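Long-range contacts in putative hydrolase (Acinetobacter sp. NBRC 100985, PDB 4XUK), which hydrolyses organophosphates with a two-zinc centre of the metallo-beta-lactamase superfamily, and probably lactones as well: residues G5-Q10 with I285-K290; P28-D33 with I234-D239; N59-N64 with T260-H265. The protein carries 2 engineered substitutions. All coordinates share one frame; numbering follows the deposited sequence.

Interaction 1 of 3, residues G5-Q10 with I285-K290; sequences GYYQYQ and IPIHFK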
ATOM      1  N   GLY A   5     -10.440   3.456  -5.980  1.00 16.81           N
ATOM      2  CA  GLY A   5      -9.600   4.094  -4.987  1.00 20.18           C
ATOM      3  C   GLY A   5     -10.321   4.364  -3.682  1.00 19.78           C
ATOM      4  O   GLY A   5     -10.518   5.519  -3.292  1.00 16.58           O
ATOM      5  N   TYR A   6     -10.730   3.301  -3.000  1.00 16.19           N
ATOM      6  CA  TYR A   6     -11.174   3.462  -1.623  1.00 15.84           C
ATOM      7  C   TYR A   6     -10.559   2.342  -0.814  1.00 16.70           C
ATOM      8  O   TYR A   6     -10.205   1.295  -1.368  1.00 20.81           O
ATOM      9  CB  TYR A   6     -12.707   3.462  -1.499  1.00 15.42           C
ATOM     10  CG  TYR A   6     -13.363   2.152  -1.845  1.00 16.17           C
ATOM     11  CD1 TYR A   6     -13.746   1.876  -3.152  1.00 17.94           C
ATOM     12  CD2 TYR A   6     -13.624   1.198  -0.863  1.00 16.76           C
ATOM     13  CE1 TYR A   6     -14.357   0.681  -3.483  1.00 19.04           C
ATOM     14  CE2 TYR A   6     -14.240  -0.002  -1.182  1.00 18.24           C
ATOM     15  CZ  TYR A   6     -14.602  -0.252  -2.496  1.00 19.83           C
ATOM     16  OH  TYR A   6     -15.213  -1.440  -2.846  1.00 23.56           O
ATOM     17  N   TYR A   7     -10.413   2.566   0.485  1.00 16.83           N
ATOM     18  CA  TYR A   7      -9.886   1.549   1.378  1.00 16.98           C
ATOM     19  C   TYR A   7     -10.507   1.751   2.742  1.00 18.32           C
ATOM     20  O   TYR A   7     -10.648   2.892   3.199  1.00 17.31           O
ATOM     21  CB  TYR A   7      -8.353   1.629   1.478  1.00 14.07           C
ATOM     22  CG  TYR A   7      -7.818   0.594   2.446  1.00 18.66           C
ATOM     23  CD1 TYR A   7      -7.598  -0.715   2.037  1.00 18.71           C
ATOM     24  CD2 TYR A   7      -7.586   0.914   3.780  1.00 18.56           C
ATOM     25  CE1 TYR A   7      -7.130  -1.677   2.926  1.00 19.55           C
ATOM     26  CE2 TYR A   7      -7.131  -0.035   4.672  1.00 18.82           C
ATOM     27  CZ  TYR A   7      -6.902  -1.325   4.233  1.00 18.99           C
ATOM     28  OH  TYR A   7      -6.455  -2.276   5.114  1.00 22.90           O
ATOM     29  N   GLN A   8     -10.878   0.655   3.399  1.00 18.39           N
ATOM     30  CA  GLN A   8     -11.533   0.751   4.698  1.00 20.10           C
ATOM     31  C   GLN A   8     -10.566   0.430   5.824  1.00 18.81           C
ATOM     32  O   GLN A   8     -10.052  -0.687   5.903  1.00 20.07           O
ATOM     33  CB  GLN A   8     -12.733  -0.211   4.784  1.00 21.31           C
ATOM     34  CG  GLN A   8     -13.776  -0.060   3.669  1.00 19.67           C
ATOM     35  CD  GLN A   8     -14.605   1.212   3.764  1.00 23.03           C
ATOM     36  OE1 GLN A   8     -14.307   2.121   4.545  1.00 20.18           O
ATOM     37  NE2 GLN A   8     -15.668   1.275   2.961  1.00 23.09           N
ATOM     38  N   TYR A   9     -10.329   1.406   6.698  1.00 18.52           N
ATOM     39  CA  TYR A   9      -9.488   1.200   7.877  1.00 21.11           C
ATOM     40  C   TYR A   9     -10.368   1.196   9.124  1.00 22.70           C
ATOM     41  O   TYR A   9     -11.141   2.126   9.341  1.00 21.25           O
ATOM     42  CB  TYR A   9      -8.414   2.299   7.979  1.00 20.43           C
ATOM     43  CG  TYR A   9      -7.547   2.173   9.212  1.00 20.33           C
ATOM     44  CD1 TYR A   9      -6.516   1.245   9.264  1.00 23.41           C
ATOM     45  CD2 TYR A   9      -7.768   2.970  10.330  1.00 22.66           C
ATOM     46  CE1 TYR A   9      -5.726   1.114  10.393  1.00 24.28           C
ATOM     47  CE2 TYR A   9      -6.981   2.846  11.461  1.00 25.75           C
ATOM     48  CZ  TYR A   9      -5.960   1.912  11.480  1.00 23.66           C
ATOM     49  OH  TYR A   9      -5.176   1.778  12.600  1.00 24.30           O
ATOM     50  N   GLN A  10     -10.268   0.143   9.932  1.00 22.87           N
ATOM     51  CA  GLN A  10     -11.095   0.040  11.130  1.00 23.51           C
ATOM     52  C   GLN A  10     -10.323   0.437  12.384  1.00 26.65           C
ATOM     53  O   GLN A  10      -9.248  -0.103  12.667  1.00 26.66           O
ATOM     54  CB  GLN A  10     -11.646  -1.380  11.293  1.00 24.02           C
ATOM     55  CG  GLN A  10     -12.778  -1.486  12.321  1.00 25.85           C
ATOM     56  CD  GLN A  10     -14.113  -0.994  11.780  1.00 29.93           C
ATOM     57  OE1 GLN A  10     -14.346  -1.004  10.569  1.00 27.48           O
ATOM     58  NE2 GLN A  10     -14.998  -0.559  12.680  1.00 25.89           N
ATOM     59  N   ILE A 285       5.584   4.339   7.650  1.00 19.04           N
ATOM     60  CA  ILE A 285       5.179   2.938   7.646  1.00 17.89           C
ATOM     61  C   ILE A 285       3.711   2.858   7.217  1.00 18.15           C
ATOM     62  O   ILE A 285       2.822   3.180   8.003  1.00 17.59           O
ATOM     63  CB  ILE A 285       5.283   2.323   9.058  1.00 21.24           C
ATOM     64  CG1 ILE A 285       6.576   2.756   9.773  1.00 19.58           C
ATOM     65  CG2 ILE A 285       5.179   0.818   8.976  1.00 18.77           C
ATOM     66  CD1 ILE A 285       7.840   2.354   9.023  1.00 22.16           C
ATOM     67  N   PRO A 286       3.444   2.426   5.977  1.00 19.67           N
ATOM     68  CA  PRO A 286       2.035   2.318   5.572  1.00 19.37           C
ATOM     69  C   PRO A 286       1.316   1.196   6.330  1.00 21.26           C
ATOM     70  O   PRO A 286       1.948   0.234   6.782  1.00 16.68           O
ATOM     71  CB  PRO A 286       2.117   2.005   4.067  1.00 20.51           C
ATOM     72  CG  PRO A 286       3.494   1.450   3.854  1.00 27.75           C
ATOM     73  CD  PRO A 286       4.378   2.116   4.878  1.00 22.10           C
ATOM     74  N   ILE A 287       0.009   1.324   6.513  1.00 19.38           N
ATOM     75  CA  ILE A 287      -0.711   0.241   7.176  1.00 18.52           C
ATOM     76  C   ILE A 287      -0.731  -0.980   6.274  1.00 18.74           C
ATOM     77  O   ILE A 287      -0.528  -0.875   5.056  1.00 20.49           O
ATOM     78  CB  ILE A 287      -2.139   0.623   7.571  1.00 17.77           C
ATOM     79  CG1 ILE A 287      -2.881   1.239   6.389  1.00 22.17           C
ATOM     80  CG2 ILE A 287      -2.126   1.586   8.748  1.00 22.61           C
ATOM     81  CD1 ILE A 287      -4.125   0.484   6.042  1.00 26.58           C
ATOM     82  N   HIS A 288      -0.960  -2.138   6.880  1.00 20.13           N
ATOM     83  CA  HIS A 288      -0.880  -3.414   6.181  1.00 19.87           C
ATOM     84  C   HIS A 288      -2.312  -3.803   5.791  1.00 21.09           C
ATOM     85  O   HIS A 288      -3.174  -3.949   6.666  1.00 21.38           O
ATOM     86  CB  HIS A 288      -0.247  -4.450   7.128  1.00 19.86           C
ATOM     87  CG  HIS A 288       0.084  -5.765   6.486  1.00 21.03           C
ATOM     88  ND1 HIS A 288       1.068  -6.603   6.971  1.00 18.93           N
ATOM     89  CD2 HIS A 288      -0.442  -6.393   5.408  1.00 18.94           C
ATOM     90  CE1 HIS A 288       1.140  -7.684   6.214  1.00 17.94           C
ATOM     91  NE2 HIS A 288       0.232  -7.583   5.260  1.00 19.08           N
ATOM     92  N   PHE A 289      -2.595  -3.894   4.506  1.00 19.12           N
ATOM     93  CA  PHE A 289      -3.907  -4.272   3.958  1.00 21.70           C
ATOM     94  C   PHE A 289      -4.661  -5.346   4.783  1.00 27.91           C
ATOM     95  O   PHE A 289      -4.064  -6.447   5.008  1.00 23.99           O
ATOM     96  CB  PHE A 289      -3.767  -4.712   2.487  1.00 23.50           C
ATOM     97  CG  PHE A 289      -5.065  -4.785   1.735  1.00 22.46           C
ATOM     98  CD1 PHE A 289      -5.990  -5.767   2.006  1.00 22.08           C
ATOM     99  CD2 PHE A 289      -5.374  -3.877   0.787  1.00 20.79           C
ATOM    100  CE1 PHE A 289      -7.174  -5.827   1.344  1.00 22.34           C
ATOM    101  CE2 PHE A 289      -6.558  -3.932   0.128  1.00 20.11           C
ATOM    102  CZ  PHE A 289      -7.465  -4.912   0.410  1.00 22.75           C
ATOM    103  N   LYS A 290      -5.861  -5.058   5.187  1.00 31.88           N
ATOM    104  CA  LYS A 290      -6.623  -5.992   5.919  1.00 22.87           C
ATOM    105  C   LYS A 290      -7.962  -6.360   5.243  1.00 25.08           C
ATOM    106  O   LYS A 290      -8.820  -5.556   5.121  1.00 19.37           O
ATOM    107  CB  LYS A 290      -6.834  -5.438   7.282  1.00 31.73           C
ATOM    108  CG  LYS A 290      -6.813  -6.432   8.407  1.00 35.50           C
ATOM    109  CD  LYS A 290      -6.713  -5.688   9.712  1.00 36.87           C
ATOM    110  CE  LYS A 290      -5.706  -6.280  10.677  1.00 42.33           C
ATOM    111  NZ  LYS A 290      -4.653  -5.367  11.208  1.00 38.61           N
TER
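Y7 reaches from the edge strand of one sheet of the metallo-beta-lactamase sandwich to the C-terminal tail that leaves the edge strand 283-286 of the other sheet, and it carries most of the contact. Its CG stands anti to the backbone N (chi1 178°), which extends the ring across the gap between the two segments. There the ring is held from two directions. Along one edge it drives CE1 onto a face of F289, 3.5 Å from F289 CD2, in an edge-to-face pair with planes at 66°. From the I287 side, CD1 of I287 closes to 3.3 Å of Y7 CE2, a tight carbon-carbon approach made head-on by the two side chains.

Away from the Y7 ring the packing thins. Y9 adds only light contact with I287, CE1 lying 4.0 Å from CG2 of I287, while its hydroxyl is engaged by E211. K290 offers little more than its backbone and CB, its long chain leading away from the contact to where NZ bonds Q55 of the second subunit. That subunit also binds H288 NE2 through its S57, so the tail is part of the dimer interface. The polar end of Y7 is fixed within the contact itself: the backbone N-H of K290 comes in near the ring plane and gives its hydrogen to Y7 OH at 2.8 Å, with 156° at the hydrogen.

Interaction 2 of 3, residues P28-D33 with I234-D239; sequences PNLFKD and IEYDID
The carbonyl oxygen of L30 is the polar centre of this contact. E235 N donates to L30 O at 2.9 Å, with 142° at the hydrogen, and with the K32-A233 backbone bond beside it this makes a single beta bridge, F31 with I234, between two loops that otherwise have little regular structure. The CA of I234 only adds a CA-H...O contact to the same oxygen at 3.3 Å.

I234 also opens a type I beta turn that ends at D237, and the turn brings three successive side chains to the other loop. I234 lays CG1 4.0 Å from the CB of L30, with its CD1 near the ring of F31. The leucine's branches then part: CD2 packs against CB of E235 at 3.9 Å, the two chains crossing at about a right angle, whereas CD1 meets the phenol end of Y236, 3.5 Å from Y236 CZ. L30 CG is anti to the carbonyl carbon (chi1 -64°), which carries both methyls over the turn.

On the more exposed flank the aliphatic part of K32 crosses the E235 carboxylate, CD of K32 lying 3.2 Å from E235 OE1. NZ of K32 stays 5.1 Å from OE1 of E235, too far for a salt bridge, so any attraction between the opposite charges is probably weak and long-range.

D237 OD1 holds ND1 of the zinc ligand H197, making D237 a second-shell residue. The contact thus joins the loop between strand 14-26 and helix 36-45 to the lead-in of helix 240-257, while F31 buries its ring among M26, V39 of helix 36-45 and V225 of helix 225-228.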
ATOM      1  N   PRO A  28      10.758  17.743  -9.023  1.00 21.45           N
ATOM      2  CA  PRO A  28      11.652  17.657  -7.857  1.00 19.56           C
ATOM      3  C   PRO A  28      12.164  19.036  -7.436  1.00 21.71           C
ATOM      4  O   PRO A  28      12.589  19.208  -6.288  1.00 20.21           O
ATOM      5  CB  PRO A  28      12.822  16.799  -8.367  1.00 21.61           C
ATOM      6  CG  PRO A  28      12.781  16.934  -9.868  1.00 25.14           C
ATOM      7  CD  PRO A  28      11.306  17.041 -10.197  1.00 23.56           C
ATOM      8  N   ASN A  29      12.117  20.008  -8.345  1.00 19.62           N
ATOM      9  CA  ASN A  29      12.529  21.369  -8.011  1.00 25.22           C
ATOM     10  C   ASN A  29      11.626  22.053  -6.983  1.00 26.77           C
ATOM     11  O   ASN A  29      11.982  23.096  -6.444  1.00 24.27           O
ATOM     12  CB  ASN A  29      12.604  22.243  -9.267  1.00 26.77           C
ATOM     13  CG  ASN A  29      13.723  21.825 -10.202  1.00 34.56           C
ATOM     14  OD1 ASN A  29      13.490  21.528 -11.377  1.00 35.16           O
ATOM     15  ND2 ASN A  29      14.946  21.795  -9.682  1.00 32.89           N
ATOM     16  N   LEU A  30      10.449  21.489  -6.723  1.00 20.74           N
ATOM     17  CA  LEU A  30       9.552  22.085  -5.734  1.00 20.33           C
ATOM     18  C   LEU A  30      10.088  21.915  -4.313  1.00 20.37           C
ATOM     19  O   LEU A  30       9.692  22.647  -3.404  1.00 22.36           O
ATOM     20  CB  LEU A  30       8.136  21.519  -5.863  1.00 22.68           C
ATOM     21  CG  LEU A  30       7.412  21.818  -7.175  1.00 25.46           C
ATOM     22  CD1 LEU A  30       6.043  21.158  -7.195  1.00 22.55           C
ATOM     23  CD2 LEU A  30       7.278  23.320  -7.414  1.00 27.06           C
ATOM     24  N   PHE A  31      10.996  20.960  -4.119  1.00 22.48           N
ATOM     25  CA  PHE A  31      11.634  20.803  -2.816  1.00 21.77           C
ATOM     26  C   PHE A  31      12.650  21.923  -2.634  1.00 26.53           C
ATOM     27  O   PHE A  31      13.507  22.136  -3.490  1.00 23.58           O
ATOM     28  CB  PHE A  31      12.278  19.423  -2.684  1.00 20.51           C
ATOM     29  CG  PHE A  31      11.272  18.292  -2.643  1.00 19.69           C
ATOM     30  CD1 PHE A  31      10.400  18.159  -1.569  1.00 21.48           C
ATOM     31  CD2 PHE A  31      11.195  17.375  -3.680  1.00 22.18           C
ATOM     32  CE1 PHE A  31       9.468  17.125  -1.534  1.00 19.74           C
ATOM     33  CE2 PHE A  31      10.276  16.344  -3.652  1.00 23.29           C
ATOM     34  CZ  PHE A  31       9.413  16.213  -2.578  1.00 26.18           C
ATOM     35  N   LYS A  32      12.570  22.620  -1.528  1.00 24.58           N
ATOM     36  CA  LYS A  32      13.296  23.854  -1.307  1.00 27.34           C
ATOM     37  C   LYS A  32      14.550  23.700  -0.493  1.00 29.46           C
ATOM     38  O   LYS A  32      14.610  22.921   0.401  1.00 26.66           O
ATOM     39  CB  LYS A  32      12.395  24.877  -0.609  1.00 29.35           C
ATOM     40  CG  LYS A  32      11.381  25.581  -1.481  1.00 33.42           C
ATOM     41  CD  LYS A  32      11.409  27.090  -1.274  1.00 46.51           C
ATOM     42  CE  LYS A  32      10.938  27.538   0.095  1.00 42.10           C
ATOM     43  NZ  LYS A  32      12.017  28.085   0.947  1.00 40.90           N
ATOM     44  N   ASP A  33      15.553  24.483  -0.836  1.00 33.46           N
ATOM     45  CA  ASP A  33      16.778  24.565  -0.072  1.00 33.38           C
ATOM     46  C   ASP A  33      17.393  23.203   0.248  1.00 36.39           C
ATOM     47  O   ASP A  33      17.769  22.914   1.339  1.00 38.83           O
ATOM     48  CB  ASP A  33      16.523  25.306   1.205  1.00 32.87           C
ATOM     49  CG  ASP A  33      16.327  26.720   1.005  1.00 38.00           C
ATOM     50  OD1 ASP A  33      16.205  27.208  -0.090  1.00 43.28           O
ATOM     51  OD2 ASP A  33      16.308  27.370   1.984  1.00 57.16           O
ATOM     52  N   ILE A 234       8.552  22.814   0.916  1.00 19.54           N
ATOM     53  CA  ILE A 234       8.120  22.685  -0.470  1.00 21.98           C
ATOM     54  C   ILE A 234       7.568  24.027  -0.930  1.00 20.77           C
ATOM     55  O   ILE A 234       7.098  24.821  -0.104  1.00 21.46           O
ATOM     56  CB  ILE A 234       7.083  21.541  -0.643  1.00 22.33           C
ATOM     57  CG1 ILE A 234       6.884  21.215  -2.127  1.00 22.39           C
ATOM     58  CG2 ILE A 234       5.776  21.879   0.077  1.00 18.44           C
ATOM     59  CD1 ILE A 234       6.191  19.889  -2.371  1.00 24.15           C
ATOM     60  N   GLU A 235       7.644  24.289  -2.232  1.00 19.85           N
ATOM     61  CA  GLU A 235       7.228  25.574  -2.797  1.00 26.66           C
ATOM     62  C   GLU A 235       5.748  25.916  -2.547  1.00 24.62           C
ATOM     63  O   GLU A 235       5.367  27.091  -2.586  1.00 22.35           O
ATOM     64  CB  GLU A 235       7.525  25.612  -4.301  1.00 30.86           C
ATOM     65  CG  GLU A 235       7.907  26.994  -4.815  1.00 37.53           C
ATOM     66  CD  GLU A 235       9.236  27.471  -4.249  1.00 41.53           C
ATOM     67  OE1 GLU A 235       9.226  28.243  -3.266  1.00 41.05           O
ATOM     68  OE2 GLU A 235      10.296  27.075  -4.786  1.00 48.61           O
ATOM     69  N   TYR A 236       4.924  24.897  -2.302  1.00 21.73           N
ATOM     70  CA  TYR A 236       3.509  25.101  -2.003  1.00 21.48           C
ATOM     71  C   TYR A 236       3.264  25.792  -0.653  1.00 20.07           C
ATOM     72  O   TYR A 236       2.181  26.355  -0.429  1.00 24.21           O
ATOM     73  CB  TYR A 236       2.746  23.760  -2.024  1.00 21.71           C
ATOM     74  CG  TYR A 236       2.817  22.992  -3.336  1.00 23.68           C
ATOM     75  CD1 TYR A 236       2.703  23.642  -4.557  1.00 27.61           C
ATOM     76  CD2 TYR A 236       2.989  21.612  -3.340  1.00 27.50           C
ATOM     77  CE1 TYR A 236       2.769  22.937  -5.746  1.00 34.39           C
ATOM     78  CE2 TYR A 236       3.052  20.903  -4.523  1.00 32.18           C
ATOM     79  CZ  TYR A 236       2.941  21.575  -5.722  1.00 32.71           C
ATOM     80  OH  TYR A 236       2.999  20.874  -6.904  1.00 43.18           O
ATOM     81  N   ASP A 237       4.227  25.704   0.260  1.00 15.65           N
ATOM     82  CA  ASP A 237       4.093  26.322   1.575  1.00 19.82           C
ATOM     83  C   ASP A 237       4.028  27.844   1.429  1.00 22.66           C
ATOM     84  O   ASP A 237       4.856  28.436   0.742  1.00 21.79           O
ATOM     85  CB  ASP A 237       5.283  25.948   2.475  1.00 20.22           C
ATOM     86  CG  ASP A 237       5.308  24.479   2.843  1.00 22.60           C
ATOM     87  OD1 ASP A 237       4.241  23.829   2.823  1.00 20.86           O
ATOM     88  OD2 ASP A 237       6.399  23.960   3.173  1.00 18.45           O
ATOM     89  N   ILE A 238       3.045  28.483   2.058  1.00 22.57           N
ATOM     90  CA  ILE A 238       2.984  29.953   2.026  1.00 21.08           C
ATOM     91  C   ILE A 238       4.049  30.538   2.960  1.00 22.69           C
ATOM     92  O   ILE A 238       4.725  31.529   2.629  1.00 25.34           O
ATOM     93  CB  ILE A 238       1.572  30.488   2.369  1.00 19.83           C
ATOM     94  CG1 ILE A 238       0.596  30.150   1.234  1.00 24.47           C
ATOM     95  CG2 ILE A 238       1.610  31.999   2.585  1.00 20.08           C
ATOM     96  CD1 ILE A 238      -0.847  30.422   1.547  1.00 20.57           C
ATOM     97  N   ASP A 239       4.211  29.921   4.125  1.00 20.80           N
ATOM     98  CA  ASP A 239       5.337  30.259   4.997  1.00 23.98           C
ATOM     99  C   ASP A 239       6.167  28.998   5.209  1.00 24.43           C
ATOM    100  O   ASP A 239       5.887  28.210   6.118  1.00 21.75           O
ATOM    101  CB  ASP A 239       4.834  30.802   6.336  1.00 25.52           C
ATOM    102  CG  ASP A 239       5.962  31.297   7.247  1.00 30.87           C
ATOM    103  OD1 ASP A 239       7.124  30.858   7.112  1.00 29.13           O
ATOM    104  OD2 ASP A 239       5.669  32.127   8.130  1.00 33.26           O
TER

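Interaction 3 of 3, residues N59-N64 with T260-H265; sequences NAFLVN and TIAAPH. With ZN (zinc ion), chain C.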
ATOM      1  N   ASN A  59      -5.493  12.576  -1.454  1.00 17.11           N
ATOM      2  CA  ASN A  59      -6.512  11.766  -0.799  1.00 16.43           C
ATOM      3  C   ASN A  59      -7.500  12.623   0.024  1.00 18.41           C
ATOM      4  O   ASN A  59      -7.221  13.789   0.356  1.00 18.21           O
ATOM      5  CB  ASN A  59      -5.860  10.744   0.139  1.00 16.17           C
ATOM      6  CG  ASN A  59      -4.682  10.022  -0.486  1.00 15.71           C
ATOM      7  OD1 ASN A  59      -4.770   9.488  -1.588  1.00 18.86           O
ATOM      8  ND2 ASN A  59      -3.579   9.968   0.239  1.00 14.05           N
ATOM      9  N   ALA A  60      -8.656  12.036   0.335  1.00 15.61           N
ATOM     10  CA  ALA A  60      -9.581  12.579   1.333  1.00 17.63           C
ATOM     11  C   ALA A  60     -10.006  11.416   2.224  1.00 19.33           C
ATOM     12  O   ALA A  60      -9.782  10.253   1.861  1.00 18.08           O
ATOM     13  CB  ALA A  60     -10.789  13.193   0.667  1.00 15.79           C
ATOM     14  N   PHE A  61     -10.633  11.711   3.365  1.00 16.94           N
ATOM     15  CA  PHE A  61     -11.025  10.653   4.306  1.00 17.84           C
ATOM     16  C   PHE A  61     -12.445  10.800   4.832  1.00 18.57           C
ATOM     17  O   PHE A  61     -12.849  11.889   5.266  1.00 17.85           O
ATOM     18  CB  PHE A  61     -10.030  10.589   5.483  1.00 19.38           C
ATOM     19  CG  PHE A  61      -8.607  10.424   5.042  1.00 18.64           C
ATOM     20  CD1 PHE A  61      -8.107   9.169   4.733  1.00 15.67           C
ATOM     21  CD2 PHE A  61      -7.786  11.535   4.873  1.00 16.68           C
ATOM     22  CE1 PHE A  61      -6.799   9.012   4.287  1.00 15.79           C
ATOM     23  CE2 PHE A  61      -6.492  11.390   4.438  1.00 18.07           C
ATOM     24  CZ  PHE A  61      -5.993  10.123   4.133  1.00 18.38           C
ATOM     25  N   LEU A  62     -13.186   9.689   4.789  1.00 18.21           N
ATOM     26  CA  LEU A  62     -14.522   9.576   5.384  1.00 18.37           C
ATOM     27  C   LEU A  62     -14.401   8.915   6.746  1.00 20.67           C
ATOM     28  O   LEU A  62     -13.718   7.896   6.883  1.00 24.01           O
ATOM     29  CB  LEU A  62     -15.428   8.695   4.519  1.00 19.61           C
ATOM     30  CG  LEU A  62     -16.386   9.300   3.501  1.00 26.35           C
ATOM     31  CD1 LEU A  62     -17.194   8.164   2.874  1.00 23.06           C
ATOM     32  CD2 LEU A  62     -17.319  10.362   4.121  1.00 17.77           C
ATOM     33  N   VAL A  63     -15.067   9.475   7.749  1.00 17.13           N
ATOM     34  CA  VAL A  63     -15.024   8.908   9.093  1.00 19.11           C
ATOM     35  C   VAL A  63     -16.445   8.615   9.570  1.00 20.30           C
ATOM     36  O   VAL A  63     -17.248   9.532   9.802  1.00 19.82           O
ATOM     37  CB  VAL A  63     -14.344   9.866  10.085  1.00 18.45           C
ATOM     38  CG1 VAL A  63     -14.147   9.192  11.441  1.00 18.43           C
ATOM     39  CG2 VAL A  63     -12.997  10.347   9.528  1.00 17.65           C
ATOM     40  N   ASN A  64     -16.747   7.334   9.713  1.00 20.27           N
ATOM     41  CA  ASN A  64     -18.035   6.891  10.229  1.00 22.75           C
ATOM     42  C   ASN A  64     -17.906   6.678  11.739  1.00 23.77           C
ATOM     43  O   ASN A  64     -17.311   5.690  12.185  1.00 21.93           O
ATOM     44  CB  ASN A  64     -18.438   5.594   9.518  1.00 22.26           C
ATOM     45  CG  ASN A  64     -19.779   5.044   9.983  1.00 22.85           C
ATOM     46  OD1 ASN A  64     -20.318   5.451  11.012  1.00 25.56           O
ATOM     47  ND2 ASN A  64     -20.315   4.095   9.222  1.00 23.02           N
ATOM     48  N   THR A 260      -1.850   6.926  14.783  1.00 19.70           N
ATOM     49  CA  THR A 260      -2.150   6.565  13.433  1.00 20.66           C
ATOM     50  C   THR A 260      -2.340   7.866  12.633  1.00 22.83           C
ATOM     51  O   THR A 260      -2.964   8.769  13.115  1.00 20.04           O
ATOM     52  CB  THR A 260      -3.453   5.760  13.397  1.00 26.07           C
ATOM     53  OG1 THR A 260      -3.325   4.547  14.139  1.00 31.34           O
ATOM     54  CG2 THR A 260      -3.874   5.523  12.048  1.00 15.83           C
ATOM     55  N   ILE A 261      -1.842   7.956  11.423  1.00 19.51           N
ATOM     56  CA  ILE A 261      -1.837   9.160  10.627  1.00 18.50           C
ATOM     57  C   ILE A 261      -2.634   9.003   9.345  1.00 19.08           C
ATOM     58  O   ILE A 261      -2.490   8.011   8.686  1.00 14.98           O
ATOM     59  CB  ILE A 261      -0.371   9.480  10.276  1.00 25.51           C
ATOM     60  CG1 ILE A 261       0.421   9.692  11.540  1.00 23.63           C
ATOM     61  CG2 ILE A 261      -0.211  10.557   9.239  1.00 20.02           C
ATOM     62  CD1 ILE A 261       0.012  10.892  12.305  1.00 21.02           C
ATOM     63  N   ALA A 262      -3.460   9.993   9.005  1.00 16.69           N
ATOM     64  CA  ALA A 262      -4.142   9.955   7.721  1.00 15.71           C
ATOM     65  C   ALA A 262      -3.764  11.228   6.977  1.00 18.71           C
ATOM     66  O   ALA A 262      -4.050  12.332   7.436  1.00 16.60           O
ATOM     67  CB  ALA A 262      -5.645   9.872   7.919  1.00 16.36           C
ATOM     68  N   ALA A 263      -3.111  11.074   5.834  1.00 15.51           N
ATOM     69  CA  ALA A 263      -2.534  12.221   5.137  1.00 15.78           C
ATOM     70  C   ALA A 263      -3.019  12.352   3.706  1.00 16.07           C
ATOM     71  O   ALA A 263      -2.959  11.385   2.941  1.00 16.59           O
ATOM     72  CB  ALA A 263      -1.024  12.112   5.150  1.00 15.77           C
ATOM     73  N   PRO A 264      -3.443  13.569   3.312  1.00 14.47           N
ATOM     74  CA  PRO A 264      -3.920  13.743   1.940  1.00 14.93           C
ATOM     75  C   PRO A 264      -2.821  13.577   0.886  1.00 16.27           C
ATOM     76  O   PRO A 264      -3.158  13.234  -0.249  1.00 15.95           O
ATOM     77  CB  PRO A 264      -4.459  15.186   1.928  1.00 17.69           C
ATOM     78  CG  PRO A 264      -3.733  15.871   3.029  1.00 16.65           C
ATOM     79  CD  PRO A 264      -3.560  14.809   4.095  1.00 15.93           C
ATOM     80  N   HIS A 265      -1.552  13.797   1.238  1.00 16.85           N
ATOM     81  CA  HIS A 265      -0.476  13.675   0.241  1.00 15.24           C
ATOM     82  C   HIS A 265       0.567  12.584   0.483  1.00 18.03           C
ATOM     83  O   HIS A 265       1.688  12.689  -0.022  1.00 16.04           O
ATOM     84  CB  HIS A 265       0.233  15.028   0.063  1.00 17.88           C
ATOM     85  CG  HIS A 265      -0.642  16.075  -0.542  1.00 17.88           C
ATOM     86  ND1 HIS A 265      -1.511  15.803  -1.574  1.00 20.46           N
ATOM     87  CD2 HIS A 265      -0.794  17.391  -0.249  1.00 16.45           C
ATOM     88  CE1 HIS A 265      -2.165  16.910  -1.891  1.00 17.25           C
ATOM     89  NE2 HIS A 265      -1.739  17.883  -1.109  1.00 20.17           N
TER
HETATM   90 ZN    ZN C 401      -2.849  19.777  -0.793  1.00 20.00          ZN
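With CG anti to the carbonyl carbon in both N59 (chi1 -46°) and F61 (chi1 -55°), the amide and the ring from strand 54-64 are swung onto the chain that runs from strand 260-262 to the zinc ligand H265. Two bonds from N59 grip that chain. Its backbone N donates to P264 O at 2.7 Å, and its ND2 to A263 O at 3.1 Å, nearly straight at 166° and almost in the plane of the N59 amide. ND2 also bonds L266 O, which leaves the amide spanning the backbone before and after H265.

Beside this polar clamp, the CB of A262 sits over the centre of the F61 ring in a CH-pi contact, 3.7 Å from the centroid, while A263 C and P264 N lie at the ring edge.

H265 binds zinc through NE2 at 2.2 Å, with D112, H113 and D218 completing the site; S57 O bonds its ND1 and orients the imidazole. The contact lies deep between the two sheets of the sandwich: strand 54-64 runs between strands 14-26 and 69-72, and strand 260-262 between 211-215 and 271-275.

Interactions 1 and 3 both bridge the two sheets of the sandwich, with centres 10 Å apart. They touch where Y9 OH lies 3.7 Å from T260 OG1, and both of these hydroxyls bond OE2 of E211. Interaction 3 is the one that enters the zinc centre, through H265. Interaction 2 approaches that centre separately: Y236 comes within about 6 Å of a zinc, and H221 has rings meeting it from both Y236 and H265. The nearest atoms of interactions 2 and 3 are about 6 Å apart, without touching. Interaction 1, by contrast, lies at the dimer side, its centre 29 Å from that of interaction 2.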